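Local coordinates for putative uncharacterized protein (Trypanosoma brucei brucei, PDB 5KO4) that is of unknown function but carries a bromodomain, the four-helix module that generally recognises acetylated lysine, and so is probably a reader of protein acetylation, at residues S13-V18 with M45-I50; D20-G25 with S87-R92; D68-V73 with D99-E104. All coordinates share one frame; numbering follows the deposited sequence.

Interaction 1. Residues S13-V18 with M45-I50; sequences SILHVV and MWWDLI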
ATOM      1  N   SER A  13      15.450 -12.637 -16.377  0.60 10.36           N
ATOM      2  CA  SER A  13      15.667 -13.430 -15.169  0.60 10.96           C
ATOM      3  C   SER A  13      15.711 -12.534 -13.912  0.60 12.01           C
ATOM      4  O   SER A  13      15.136 -12.909 -12.889  0.60 12.23           O
ATOM      5  CB  SER A  13      16.937 -14.270 -15.284  0.60 15.01           C
ATOM      6  OG  SER A  13      18.129 -13.508 -15.249  0.60 17.09           O
ATOM      7  N   ILE A  14      16.301 -11.337 -13.998  1.00 10.05           N
ATOM      8  CA  ILE A  14      16.356 -10.438 -12.847  1.00  9.04           C
ATOM      9  C   ILE A  14      14.955  -9.957 -12.499  1.00 11.05           C
ATOM     10  O   ILE A  14      14.582  -9.932 -11.327  1.00 10.56           O
ATOM     11  CB  ILE A  14      17.315  -9.258 -13.091  1.00 11.76           C
ATOM     12  CG1 ILE A  14      18.770  -9.777 -13.222  1.00 12.05           C
ATOM     13  CG2 ILE A  14      17.207  -8.237 -11.954  1.00 12.21           C
ATOM     14  CD1 ILE A  14      19.732  -8.798 -13.801  1.00 16.40           C
ATOM     15  N   LEU A  15      14.149  -9.629 -13.501  1.00  9.79           N
ATOM     16  CA  LEU A  15      12.779  -9.234 -13.239  1.00  9.58           C
ATOM     17  C   LEU A  15      11.997 -10.385 -12.579  1.00 10.99           C
ATOM     18  O   LEU A  15      11.203 -10.145 -11.666  1.00 10.35           O
ATOM     19  CB  LEU A  15      12.098  -8.789 -14.530  1.00  9.25           C
ATOM     20  CG  LEU A  15      10.635  -8.329 -14.389  1.00 11.13           C
ATOM     21  CD1 LEU A  15      10.500  -7.131 -13.419  1.00 11.65           C
ATOM     22  CD2 LEU A  15      10.056  -7.970 -15.746  1.00 13.19           C
ATOM     23  N   HIS A  16      12.217 -11.632 -13.023  1.00 10.07           N
ATOM     24  CA  HIS A  16      11.547 -12.779 -12.418  1.00 12.08           C
ATOM     25  C   HIS A  16      11.931 -12.919 -10.942  1.00 13.09           C
ATOM     26  O   HIS A  16      11.059 -13.171 -10.106  1.00 12.31           O
ATOM     27  CB  HIS A  16      11.890 -14.054 -13.175  1.00 15.84           C
ATOM     28  CG  HIS A  16      11.184 -15.266 -12.667  1.00 23.07           C
ATOM     29  ND1 HIS A  16       9.919 -15.602 -13.119  1.00 27.47           N
ATOM     30  CD2 HIS A  16      11.602 -16.207 -11.790  1.00 27.78           C
ATOM     31  CE1 HIS A  16       9.601 -16.727 -12.493  1.00 27.63           C
ATOM     32  NE2 HIS A  16      10.584 -17.126 -11.681  1.00 28.00           N
ATOM     33  N   VAL A  17      13.210 -12.729 -10.612  1.00 10.12           N
ATOM     34  CA  VAL A  17      13.660 -12.824  -9.222  1.00 10.91           C
ATOM     35  C   VAL A  17      12.952 -11.766  -8.382  1.00 11.97           C
ATOM     36  O   VAL A  17      12.404 -12.075  -7.325  1.00 12.90           O
ATOM     37  CB  VAL A  17      15.207 -12.680  -9.133  1.00 13.50           C
ATOM     38  CG1 VAL A  17      15.669 -12.483  -7.686  1.00 13.11           C
ATOM     39  CG2 VAL A  17      15.900 -13.887  -9.748  1.00 14.26           C
ATOM     40  N   VAL A  18      12.940 -10.531  -8.863  1.00 10.36           N
ATOM     41  CA  VAL A  18      12.328  -9.433  -8.131  1.00 10.07           C
ATOM     42  C   VAL A  18      10.823  -9.660  -7.942  1.00 12.48           C
ATOM     43  O   VAL A  18      10.305  -9.436  -6.844  1.00 11.78           O
ATOM     44  CB  VAL A  18      12.625  -8.118  -8.884  1.00 14.51           C
ATOM     45  CG1 VAL A  18      11.685  -7.006  -8.484  1.00 15.50           C
ATOM     46  CG2 VAL A  18      14.093  -7.711  -8.696  1.00 13.80           C
ATOM     47  N   MET A  45       5.921   3.653 -11.882  1.00  9.96           N
ATOM     48  CA  MET A  45       6.516   2.492 -12.517  1.00  9.25           C
ATOM     49  C   MET A  45       6.179   1.281 -11.692  1.00 11.43           C
ATOM     50  O   MET A  45       6.046   1.385 -10.471  1.00 10.36           O
ATOM     51  CB  MET A  45       8.039   2.681 -12.620  1.00 10.20           C
ATOM     52  CG  MET A  45       8.759   1.646 -13.495  1.00 10.38           C
ATOM     53  SD  MET A  45       8.103   1.437 -15.164  1.00 12.36           S
ATOM     54  CE  MET A  45       8.114   3.144 -15.741  1.00 11.50           C
ATOM     55  N   TRP A  46       5.991   0.145 -12.341  1.00  9.79           N
ATOM     56  CA  TRP A  46       5.596  -1.062 -11.639  1.00  9.16           C
ATOM     57  C   TRP A  46       6.057  -2.289 -12.431  1.00 10.11           C
ATOM     58  O   TRP A  46       6.371  -2.174 -13.604  1.00  9.66           O
ATOM     59  CB  TRP A  46       4.079  -1.057 -11.404  1.00  9.03           C
ATOM     60  CG  TRP A  46       3.242  -0.923 -12.644  1.00  9.51           C
ATOM     61  CD1 TRP A  46       2.615  -1.936 -13.302  1.00 12.46           C
ATOM     62  CD2 TRP A  46       2.812   0.291 -13.282  1.00  9.84           C
ATOM     63  NE1 TRP A  46       1.878  -1.443 -14.343  1.00 12.14           N
ATOM     64  CE2 TRP A  46       1.953  -0.077 -14.339  1.00 12.91           C
ATOM     65  CE3 TRP A  46       3.039   1.649 -13.047  1.00 11.22           C
ATOM     66  CZ2 TRP A  46       1.374   0.854 -15.186  1.00 13.32           C
ATOM     67  CZ3 TRP A  46       2.468   2.575 -13.902  1.00 12.74           C
ATOM     68  CH2 TRP A  46       1.670   2.171 -14.975  1.00 13.97           C
ATOM     69  N   TRP A  47       6.185  -3.459 -11.771  1.00  9.34           N
ATOM     70  CA  TRP A  47       6.792  -4.600 -12.443  1.00  9.86           C
ATOM     71  C   TRP A  47       6.061  -5.019 -13.711  1.00 11.30           C
ATOM     72  O   TRP A  47       6.729  -5.383 -14.682  1.00 11.05           O
ATOM     73  CB  TRP A  47       6.902  -5.839 -11.546  1.00  9.37           C
ATOM     74  CG  TRP A  47       7.430  -5.611 -10.147  1.00 10.23           C
ATOM     75  CD1 TRP A  47       6.900  -6.110  -8.995  1.00 12.51           C
ATOM     76  CD2 TRP A  47       8.646  -4.945  -9.772  1.00  9.89           C
ATOM     77  NE1 TRP A  47       7.682  -5.761  -7.921  1.00 11.85           N
ATOM     78  CE2 TRP A  47       8.759  -5.039  -8.369  1.00 12.36           C
ATOM     79  CE3 TRP A  47       9.670  -4.304 -10.486  1.00 10.44           C
ATOM     80  CZ2 TRP A  47       9.787  -4.407  -7.659  1.00 11.81           C
ATOM     81  CZ3 TRP A  47      10.717  -3.721  -9.784  1.00 11.35           C
ATOM     82  CH2 TRP A  47      10.740  -3.728  -8.390  1.00 11.81           C
ATOM     83  N   ASP A  48       4.731  -5.029 -13.712  1.00 10.73           N
ATOM     84  CA  ASP A  48       4.015  -5.499 -14.909  1.00 10.61           C
ATOM     85  C   ASP A  48       4.287  -4.589 -16.110  1.00 12.99           C
ATOM     86  O   ASP A  48       4.266  -5.065 -17.253  1.00 13.08           O
ATOM     87  CB  ASP A  48       2.505  -5.608 -14.663  1.00 12.35           C
ATOM     88  CG  ASP A  48       2.104  -6.707 -13.701  1.00 17.28           C
ATOM     89  OD1 ASP A  48       2.964  -7.562 -13.377  1.00 17.27           O
ATOM     90  OD2 ASP A  48       0.922  -6.719 -13.266  1.00 19.62           O
ATOM     91  N   LEU A  49       4.529  -3.300 -15.874  1.00 10.89           N
ATOM     92  CA  LEU A  49       4.869  -2.383 -16.967  1.00 10.88           C
ATOM     93  C   LEU A  49       6.264  -2.709 -17.511  1.00 11.36           C
ATOM     94  O   LEU A  49       6.464  -2.751 -18.724  1.00 11.78           O
ATOM     95  CB  LEU A  49       4.797  -0.931 -16.499  1.00 11.48           C
ATOM     96  CG  LEU A  49       5.079   0.137 -17.564  1.00 14.32           C
ATOM     97  CD1 LEU A  49       4.218  -0.075 -18.825  1.00 15.97           C
ATOM     98  CD2 LEU A  49       4.840   1.523 -17.008  1.00 14.27           C
ATOM     99  N   ILE A  50       7.220  -3.000 -16.621  1.00  9.07           N
ATOM    100  CA  ILE A  50       8.557  -3.379 -17.060  1.00  8.63           C
ATOM    101  C   ILE A  50       8.493  -4.699 -17.850  1.00 11.42           C
ATOM    102  O   ILE A  50       9.184  -4.836 -18.853  1.00 11.90           O
ATOM    103  CB  ILE A  50       9.517  -3.467 -15.852  1.00 10.09           C
ATOM    104  CG1 ILE A  50       9.643  -2.069 -15.192  1.00  9.69           C
ATOM    105  CG2 ILE A  50      10.895  -4.011 -16.268  1.00 10.51           C
ATOM    106  CD1 ILE A  50      10.452  -2.036 -13.936  1.00 11.57           C
TER
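Val18 and Trp47 make the closest approach between helices 8-21 and 47-55, the Z and A helices of the bromodomain four-helix bundle, and illustrate how one aromatic ring can organise an apolar helix interface. Val18 sets its CG1 methyl over one face of the indole, 3.4 Å from the centroid of the six-membered ring and only 14° off its normal, a CH-pi contact. Placing CG1 anti to the backbone N (chi1 161°) brings that methyl onto the ring, and the packing is close: CG1 lies 3.3 Å from CZ2 of Trp47. One turn earlier, Leu15 forks into the interface. Its CD1 approaches the same indole obliquely, 4.2 Å from Trp47 CE3, while CD2 meets Ile50 CG2 at 4.1 Å, one turn further along the second helix. Every touching residue is buried.

Farther out, Val72 of helix 62-80 also packs on Trp47, and Phe65 of the same helix reaches Ile50; Ile93 of helix 85-104 touches Val18. Trp46 occupies the N-cap position, so Trp47 opens its helix, and its backbone is hydrogen-bonded to Phe27. The indole's rotation is further restrained at its polar corner, where Trp47 NE1 is hydrogen-bonded to Asp22 OD2.

Interaction 2. Residues D20-G25 with S87-R92; sequences DLDRDG and STLARR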
ATOM      1  N   ASP A  20       9.277 -12.452  -7.776  1.00 11.81           N
ATOM      2  CA  ASP A  20       9.111 -13.535  -6.790  1.00 12.59           C
ATOM      3  C   ASP A  20       9.382 -13.025  -5.356  1.00 15.01           C
ATOM      4  O   ASP A  20       8.758 -13.505  -4.415  1.00 15.53           O
ATOM      5  CB  ASP A  20      10.054 -14.706  -7.108  1.00 14.70           C
ATOM      6  CG  ASP A  20       9.610 -15.612  -8.242  1.00 29.25           C
ATOM      7  OD1 ASP A  20       8.405 -15.616  -8.564  1.00 33.47           O
ATOM      8  OD2 ASP A  20      10.459 -16.352  -8.771  1.00 34.18           O
ATOM      9  N   LEU A  21      10.340 -12.094  -5.179  1.00 11.35           N
ATOM     10  CA  LEU A  21      10.612 -11.496  -3.866  1.00 11.25           C
ATOM     11  C   LEU A  21       9.411 -10.677  -3.403  1.00 15.00           C
ATOM     12  O   LEU A  21       9.138 -10.603  -2.205  1.00 15.55           O
ATOM     13  CB  LEU A  21      11.840 -10.600  -3.908  1.00 10.61           C
ATOM     14  CG  LEU A  21      13.160 -11.305  -4.149  1.00 13.60           C
ATOM     15  CD1 LEU A  21      14.302 -10.310  -4.112  1.00 13.50           C
ATOM     16  CD2 LEU A  21      13.410 -12.410  -3.121  1.00 14.89           C
ATOM     17  N   ASP A  22       8.721 -10.016  -4.343  1.00 12.50           N
ATOM     18  CA  ASP A  22       7.535  -9.245  -4.034  1.00 12.11           C
ATOM     19  C   ASP A  22       6.363 -10.223  -4.066  1.00 15.88           C
ATOM     20  O   ASP A  22       5.592 -10.277  -5.023  1.00 15.08           O
ATOM     21  CB  ASP A  22       7.385  -8.111  -5.047  1.00 12.20           C
ATOM     22  CG  ASP A  22       6.305  -7.125  -4.724  1.00 15.66           C
ATOM     23  OD1 ASP A  22       5.595  -7.326  -3.701  1.00 14.79           O
ATOM     24  OD2 ASP A  22       6.133  -6.166  -5.504  1.00 13.18           O
ATOM     25  N   ARG A  23       6.257 -11.013  -2.991  1.00 17.67           N
ATOM     26  CA  ARG A  23       5.352 -12.150  -2.900  1.00 18.53           C
ATOM     27  C   ARG A  23       3.894 -11.757  -3.129  1.00 23.53           C
ATOM     28  O   ARG A  23       3.169 -12.483  -3.807  1.00 25.72           O
ATOM     29  CB  ARG A  23       5.490 -12.829  -1.529  1.00 19.49           C
ATOM     30  CG  ARG A  23       6.873 -13.441  -1.278  1.00 25.17           C
ATOM     31  CD  ARG A  23       7.017 -13.945   0.147  1.00 32.85           C
ATOM     32  NE  ARG A  23       6.258 -15.176   0.374  1.00 38.50           N
ATOM     33  CZ  ARG A  23       6.651 -16.393  -0.010  1.00 56.75           C
ATOM     34  NH1 ARG A  23       7.798 -16.556  -0.669  1.00 48.46           N
ATOM     35  NH2 ARG A  23       5.895 -17.453   0.252  1.00 42.68           N
ATOM     36  N   ASP A  24       3.476 -10.613  -2.599  1.00 19.93           N
ATOM     37  CA  ASP A  24       2.085 -10.168  -2.715  1.00 20.12           C
ATOM     38  C   ASP A  24       1.894  -9.094  -3.817  1.00 21.26           C
ATOM     39  O   ASP A  24       0.816  -8.502  -3.907  1.00 22.03           O
ATOM     40  CB  ASP A  24       1.621  -9.636  -1.367  1.00 23.00           C
ATOM     41  CG  ASP A  24       1.830 -10.663  -0.270  1.00 42.84           C
ATOM     42  OD1 ASP A  24       1.240 -11.760  -0.369  1.00 45.06           O
ATOM     43  OD2 ASP A  24       2.686 -10.426   0.610  1.00 51.79           O
ATOM     44  N   GLY A  25       2.907  -8.884  -4.658  1.00 16.37           N
ATOM     45  CA  GLY A  25       2.804  -7.955  -5.774  1.00 14.66           C
ATOM     46  C   GLY A  25       2.533  -6.513  -5.386  1.00 16.83           C
ATOM     47  O   GLY A  25       1.807  -5.808  -6.091  1.00 15.44           O
ATOM     48  N   SER A  87       9.104   0.563   2.392  1.00 10.56           N
ATOM     49  CA  SER A  87      10.443   0.753   1.878  1.00  9.72           C
ATOM     50  C   SER A  87      11.396  -0.374   2.316  1.00 12.08           C
ATOM     51  O   SER A  87      12.354  -0.627   1.618  1.00 10.90           O
ATOM     52  CB  SER A  87      10.977   2.101   2.290  1.00 11.39           C
ATOM     53  OG  SER A  87      10.215   3.077   1.598  1.00 11.27           O
ATOM     54  N   THR A  88      11.131  -1.065   3.454  0.50 10.06           N
ATOM     55  CA  THR A  88      12.005  -2.195   3.827  0.50  9.91           C
ATOM     56  C   THR A  88      11.947  -3.271   2.759  0.50 13.10           C
ATOM     57  O   THR A  88      12.988  -3.814   2.406  0.50 12.82           O
ATOM     58  CB  THR A  88      11.696  -2.800   5.217  0.50 14.83           C
ATOM     59  OG1 THR A  88      10.389  -3.402   5.235  0.50 14.06           O
ATOM     60  CG2 THR A  88      11.806  -1.797   6.319  0.50 16.06           C
ATOM     61  N   LEU A  89      10.757  -3.577   2.228  1.00 10.69           N
ATOM     62  CA  LEU A  89      10.647  -4.595   1.166  1.00 10.31           C
ATOM     63  C   LEU A  89      11.317  -4.073  -0.123  1.00 11.44           C
ATOM     64  O   LEU A  89      12.110  -4.784  -0.748  1.00 10.80           O
ATOM     65  CB  LEU A  89       9.188  -4.942   0.874  1.00 11.51           C
ATOM     66  CG  LEU A  89       8.981  -5.881  -0.327  1.00 15.28           C
ATOM     67  CD1 LEU A  89       9.745  -7.218  -0.138  1.00 14.82           C
ATOM     68  CD2 LEU A  89       7.501  -6.109  -0.587  1.00 17.10           C
ATOM     69  N   ALA A  90      11.041  -2.828  -0.503  1.00  9.78           N
ATOM     70  CA  ALA A  90      11.666  -2.272  -1.704  1.00  9.14           C
ATOM     71  C   ALA A  90      13.191  -2.276  -1.580  1.00 10.33           C
ATOM     72  O   ALA A  90      13.872  -2.554  -2.559  1.00  9.68           O
ATOM     73  CB  ALA A  90      11.175  -0.854  -1.955  1.00  9.83           C
ATOM     74  N   ARG A  91      13.731  -2.026  -0.370  1.00  9.99           N
ATOM     75  CA  ARG A  91      15.187  -2.039  -0.173  1.00 10.22           C
ATOM     76  C   ARG A  91      15.746  -3.439  -0.371  1.00 10.96           C
ATOM     77  O   ARG A  91      16.803  -3.580  -0.986  1.00  9.81           O
ATOM     78  CB  ARG A  91      15.564  -1.530   1.226  1.00 13.35           C
ATOM     79  CG  ARG A  91      15.487  -0.005   1.375  1.00 17.71           C
ATOM     80  CD  ARG A  91      16.567   0.703   0.647  1.00 19.62           C
ATOM     81  NE  ARG A  91      17.218   1.742   1.446  1.00 18.32           N
ATOM     82  CZ  ARG A  91      16.798   3.000   1.564  1.00 17.22           C
ATOM     83  NH1 ARG A  91      15.626   3.369   1.063  1.00 15.22           N
ATOM     84  NH2 ARG A  91      17.516   3.882   2.234  1.00 15.68           N
ATOM     85  N   ARG A  92      15.059  -4.482   0.146  1.00  9.80           N
ATOM     86  CA  ARG A  92      15.559  -5.847  -0.066  1.00  9.23           C
ATOM     87  C   ARG A  92      15.564  -6.171  -1.562  1.00 11.19           C
ATOM     88  O   ARG A  92      16.479  -6.831  -2.049  1.00 10.51           O
ATOM     89  CB  ARG A  92      14.709  -6.881   0.678  1.00 10.99           C
ATOM     90  CG  ARG A  92      14.729  -6.771   2.199  1.00 11.72           C
ATOM     91  CD  ARG A  92      16.095  -6.517   2.815  1.00 13.53           C
ATOM     92  NE  ARG A  92      17.075  -7.556   2.459  1.00 14.03           N
ATOM     93  CZ  ARG A  92      18.344  -7.548   2.844  1.00 18.57           C
ATOM     94  NH1 ARG A  92      18.806  -6.569   3.617  1.00 17.65           N
ATOM     95  NH2 ARG A  92      19.165  -8.525   2.469  1.00 15.85           N
TER
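Where helix 8-21 ends, Asp22 breaks from helical geometry (phi -86°, psi 77°), with its CA 7.6 Å from the CA of Leu89 on helix 85-104. Asp22 is the centre of an inverse gamma turn, with a weak bond from Arg23 N to Leu21 O, and also starts the type I beta turn that ends at Gly25, whose N is 3.0 Å from Asp22 O.

Across this bend Leu89 divides its two methyls. CD1 lies 4.0 Å from the backbone O of Leu21, and CD2 lies 3.8 Å from Asp22 OD1; both are van der Waals approaches of methyl to oxygen. The Leu89 side chain crosses that of Asp22 at about a right angle. In the bromodomain fold this is the start of the ZA loop, set against the first turns of the C helix. The Asp22 carboxylate, with CG anti to the backbone N (chi1 -172°), is turned back into that loop: OD1 accepts from Ile26 N, and OD2 from Phe27 N besides the indole of Trp47. Three donors thus grip a buried carboxylate and fix its plane. Leu21 extends toward the C helix and packs on Ile93 and Ala96, while Leu89 also touches Pro35 of the second subunit.

Interaction 3. Residues D68-V73 with D99-E104; sequences DMRLVV and DLFVTE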
ATOM      1  N   ASP A  68      14.439   1.736 -15.160  1.00  8.86           N
ATOM      2  CA  ASP A  68      13.039   1.512 -14.773  1.00  8.91           C
ATOM      3  C   ASP A  68      12.931   0.675 -13.492  1.00  9.55           C
ATOM      4  O   ASP A  68      12.068   0.953 -12.646  1.00  8.95           O
ATOM      5  CB  ASP A  68      12.259   0.837 -15.890  1.00  9.49           C
ATOM      6  CG  ASP A  68      11.897   1.756 -17.029  1.00 12.60           C
ATOM      7  OD1 ASP A  68      12.148   2.985 -16.914  1.00 12.47           O
ATOM      8  OD2 ASP A  68      11.388   1.252 -18.051  1.00 14.16           O
ATOM      9  N   MET A  69      13.817  -0.321 -13.314  1.00  8.20           N
ATOM     10  CA  MET A  69      13.814  -1.116 -12.101  1.00  7.98           C
ATOM     11  C   MET A  69      14.135  -0.264 -10.888  1.00  9.27           C
ATOM     12  O   MET A  69      13.449  -0.362  -9.861  1.00  9.75           O
ATOM     13  CB  MET A  69      14.837  -2.239 -12.227  1.00  9.23           C
ATOM     14  CG  MET A  69      14.491  -3.273 -13.309  1.00  9.92           C
ATOM     15  SD  MET A  69      13.127  -4.359 -12.830  1.00 12.00           S
ATOM     16  CE  MET A  69      13.953  -5.415 -11.670  1.00 13.28           C
ATOM     17  N   ARG A  70      15.141   0.604 -11.004  1.00  8.92           N
ATOM     18  CA  ARG A  70      15.532   1.492  -9.910  1.00  9.16           C
ATOM     19  C   ARG A  70      14.413   2.484  -9.608  1.00 10.71           C
ATOM     20  O   ARG A  70      14.221   2.884  -8.463  1.00 11.14           O
ATOM     21  CB  ARG A  70      16.831   2.236 -10.265  1.00 10.50           C
ATOM     22  CG  ARG A  70      18.059   1.353 -10.199  1.00 10.56           C
ATOM     23  CD  ARG A  70      19.299   2.048 -10.704  1.00 12.72           C
ATOM     24  NE  ARG A  70      20.477   1.198 -10.542  1.00 11.72           N
ATOM     25  CZ  ARG A  70      21.671   1.448 -11.071  1.00 16.69           C
ATOM     26  NH1 ARG A  70      21.866   2.536 -11.812  1.00 16.56           N
ATOM     27  NH2 ARG A  70      22.678   0.609 -10.874  1.00 16.25           N
ATOM     28  N   LEU A  71      13.672   2.892 -10.629  1.00  8.43           N
ATOM     29  CA  LEU A  71      12.580   3.849 -10.449  1.00  8.30           C
ATOM     30  C   LEU A  71      11.443   3.280  -9.566  1.00  9.27           C
ATOM     31  O   LEU A  71      10.856   4.006  -8.755  1.00  9.60           O
ATOM     32  CB  LEU A  71      12.041   4.218 -11.828  1.00  8.91           C
ATOM     33  CG  LEU A  71      10.887   5.179 -11.900  1.00 11.93           C
ATOM     34  CD1 LEU A  71      11.222   6.508 -11.205  1.00 12.02           C
ATOM     35  CD2 LEU A  71      10.492   5.395 -13.342  1.00 11.67           C
ATOM     36  N   VAL A  72      11.156   1.981  -9.682  1.00  8.32           N
ATOM     37  CA  VAL A  72      10.094   1.391  -8.860  1.00  8.24           C
ATOM     38  C   VAL A  72      10.433   1.566  -7.388  1.00  9.88           C
ATOM     39  O   VAL A  72       9.591   1.985  -6.579  1.00 10.03           O
ATOM     40  CB  VAL A  72       9.901  -0.104  -9.177  1.00  9.90           C
ATOM     41  CG1 VAL A  72       8.875  -0.735  -8.241  1.00 10.44           C
ATOM     42  CG2 VAL A  72       9.487  -0.312 -10.624  1.00  9.70           C
ATOM     43  N   VAL A  73      11.666   1.236  -7.030  1.00  9.01           N
ATOM     44  CA  VAL A  73      12.041   1.276  -5.616  1.00  9.03           C
ATOM     45  C   VAL A  73      12.242   2.730  -5.142  1.00 10.09           C
ATOM     46  O   VAL A  73      11.806   3.059  -4.032  1.00  9.55           O
ATOM     47  CB  VAL A  73      13.256   0.367  -5.276  1.00 12.34           C
ATOM     48  CG1 VAL A  73      12.949  -1.084  -5.626  1.00 12.16           C
ATOM     49  CG2 VAL A  73      14.541   0.823  -5.961  1.00 12.26           C
ATOM     50  N   ASP A  99      22.756  -6.557  -6.740  1.00 10.39           N
ATOM     51  CA  ASP A  99      23.691  -7.686  -6.664  1.00 10.42           C
ATOM     52  C   ASP A  99      23.739  -8.454  -7.973  1.00 14.43           C
ATOM     53  O   ASP A  99      24.764  -9.067  -8.285  1.00 16.16           O
ATOM     54  CB  ASP A  99      23.266  -8.671  -5.566  1.00 11.50           C
ATOM     55  CG  ASP A  99      23.432  -8.200  -4.137  1.00 13.42           C
ATOM     56  OD1 ASP A  99      24.125  -7.170  -3.917  1.00 12.76           O
ATOM     57  OD2 ASP A  99      22.851  -8.840  -3.238  1.00 11.77           O
ATOM     58  N   LEU A 100      22.610  -8.522  -8.686  1.00 10.69           N
ATOM     59  CA  LEU A 100      22.525  -9.248  -9.949  1.00 11.03           C
ATOM     60  C   LEU A 100      22.979  -8.393 -11.138  1.00 14.44           C
ATOM     61  O   LEU A 100      23.633  -8.939 -12.014  1.00 14.81           O
ATOM     62  CB  LEU A 100      21.101  -9.736 -10.173  1.00 12.06           C
ATOM     63  CG  LEU A 100      20.577 -10.697  -9.111  1.00 15.73           C
ATOM     64  CD1 LEU A 100      19.116 -11.044  -9.354  1.00 17.24           C
ATOM     65  CD2 LEU A 100      21.414 -11.958  -9.041  1.00 18.10           C
ATOM     66  N   PHE A 101      22.726  -7.066 -11.140  1.00 12.72           N
ATOM     67  CA  PHE A 101      23.180  -6.235 -12.270  1.00 12.67           C
ATOM     68  C   PHE A 101      24.687  -6.298 -12.421  1.00 19.42           C
ATOM     69  O   PHE A 101      25.178  -6.328 -13.544  1.00 19.69           O
ATOM     70  CB  PHE A 101      22.803  -4.766 -12.104  1.00 13.62           C
ATOM     71  CG  PHE A 101      21.354  -4.401 -11.952  1.00 13.55           C
ATOM     72  CD1 PHE A 101      20.359  -5.132 -12.590  1.00 12.72           C
ATOM     73  CD2 PHE A 101      20.986  -3.258 -11.274  1.00 12.79           C
ATOM     74  CE1 PHE A 101      19.019  -4.772 -12.462  1.00 13.91           C
ATOM     75  CE2 PHE A 101      19.656  -2.871 -11.195  1.00 13.56           C
ATOM     76  CZ  PHE A 101      18.678  -3.632 -11.783  1.00 13.52           C
ATOM     77  N   VAL A 102      25.424  -6.187 -11.304  1.00 19.35           N
ATOM     78  CA  VAL A 102      26.904  -6.199 -11.335  1.00 22.68           C
ATOM     79  C   VAL A 102      27.409  -7.491 -11.932  1.00 31.16           C
ATOM     80  O   VAL A 102      28.345  -7.476 -12.725  1.00 32.67           O
ATOM     81  CB  VAL A 102      27.549  -5.986  -9.931  1.00 28.99           C
ATOM     82  CG1 VAL A 102      27.362  -4.568  -9.446  1.00 29.18           C
ATOM     83  CG2 VAL A 102      27.032  -6.992  -8.909  1.00 29.42           C
ATOM     84  N   THR A 103      26.806  -8.607 -11.523  1.00 28.50           N
ATOM     85  CA  THR A 103      27.203  -9.954 -11.895  1.00 29.26           C
ATOM     86  C   THR A 103      26.765 -10.336 -13.324  1.00 32.22           C
ATOM     87  O   THR A 103      27.522 -11.009 -14.018  1.00 34.23           O
ATOM     88  CB  THR A 103      26.591 -10.931 -10.887  1.00 35.19           C
ATOM     89  OG1 THR A 103      26.716 -10.371  -9.573  1.00 33.06           O
ATOM     90  CG2 THR A 103      27.249 -12.291 -10.924  1.00 36.11           C
ATOM     91  N   GLU A 104      25.525  -9.976 -13.726  1.00 23.91           N
ATOM     92  CA  GLU A 104      24.925 -10.410 -15.003  1.00 22.09           C
ATOM     93  C   GLU A 104      24.981  -9.378 -16.118  1.00 28.32           C
ATOM     94  O   GLU A 104      24.971  -9.774 -17.280  1.00 31.22           O
ATOM     95  CB  GLU A 104      23.455 -10.753 -14.786  1.00 22.03           C
ATOM     96  CG  GLU A 104      23.235 -11.904 -13.851  1.00 29.46           C
ATOM     97  CD  GLU A 104      21.787 -12.324 -13.830  1.00 39.74           C
ATOM     98  OE1 GLU A 104      21.278 -12.773 -14.882  1.00 42.14           O
ATOM     99  OE2 GLU A 104      21.128 -12.074 -12.803  1.00 26.70           O
TER
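Met69 and Phe101 mark the closest backbone approach of segments 68-73 and 99-104, yet their CA atoms are still 10.7 Å apart. The two helical segments run roughly antiparallel, and at such a spacing a large side chain has to bridge the gap. The Phe101 benzyl group does so. With CG anti to the carbonyl carbon (chi1 -58°), the ring reaches across and presents its leading atom, CZ, to the opposite helix.

Met69 receives it at the edge: its CB lies near the ring plane, 4.1 Å from Phe101 CZ. The rest of the Met69 chain bends at chi2 and chi3 and packs among Val18, Trp47 and Ile50. Arg70 borders the same ring at the exposed margin, NE lying 4.2 Å from Phe101 CE2 in an oblique approach. The polar end of Arg70 is committed to a salt bridge from NE to Glu98 OE2, which ties helix 62-80 to helix 85-104 one turn before Phe101 and holds the arginine alongside the ring.

Within 99-104, Thr103 OG1 donates to Asp99 O at 2.7 Å, satisfying its hydroxyl on the helix's own backbone. A buried aromatic spanning the gap, bordered on its outer side by an arginine, joins the B and C helices of the bromodomain's left-handed four-helix bundle, at the end remote from the BC loop.

How the interactions relate
All three contacts belong to one helical bundle, and its four main helices are tied together by them in pairs. Interactions 1 and 2 share helix 8-21, and interactions 2 and 3 share helix 85-104. Interactions 1 and 3 are buried and largely apolar, each centred on an aromatic ring, though one ring is met over its face and the other at its edge; they adjoin where helices 47-55 and 62-80 pack together. Interaction 2 lies nearer the surface, at the loop end and beside the second subunit, and sets methyls against oxygens. Its carboxylate nevertheless reaches into interaction 1, coupling the ZA-loop turn to the core. In interaction 3 the charged group that meets the ring, Arg70, lies on the solvent side.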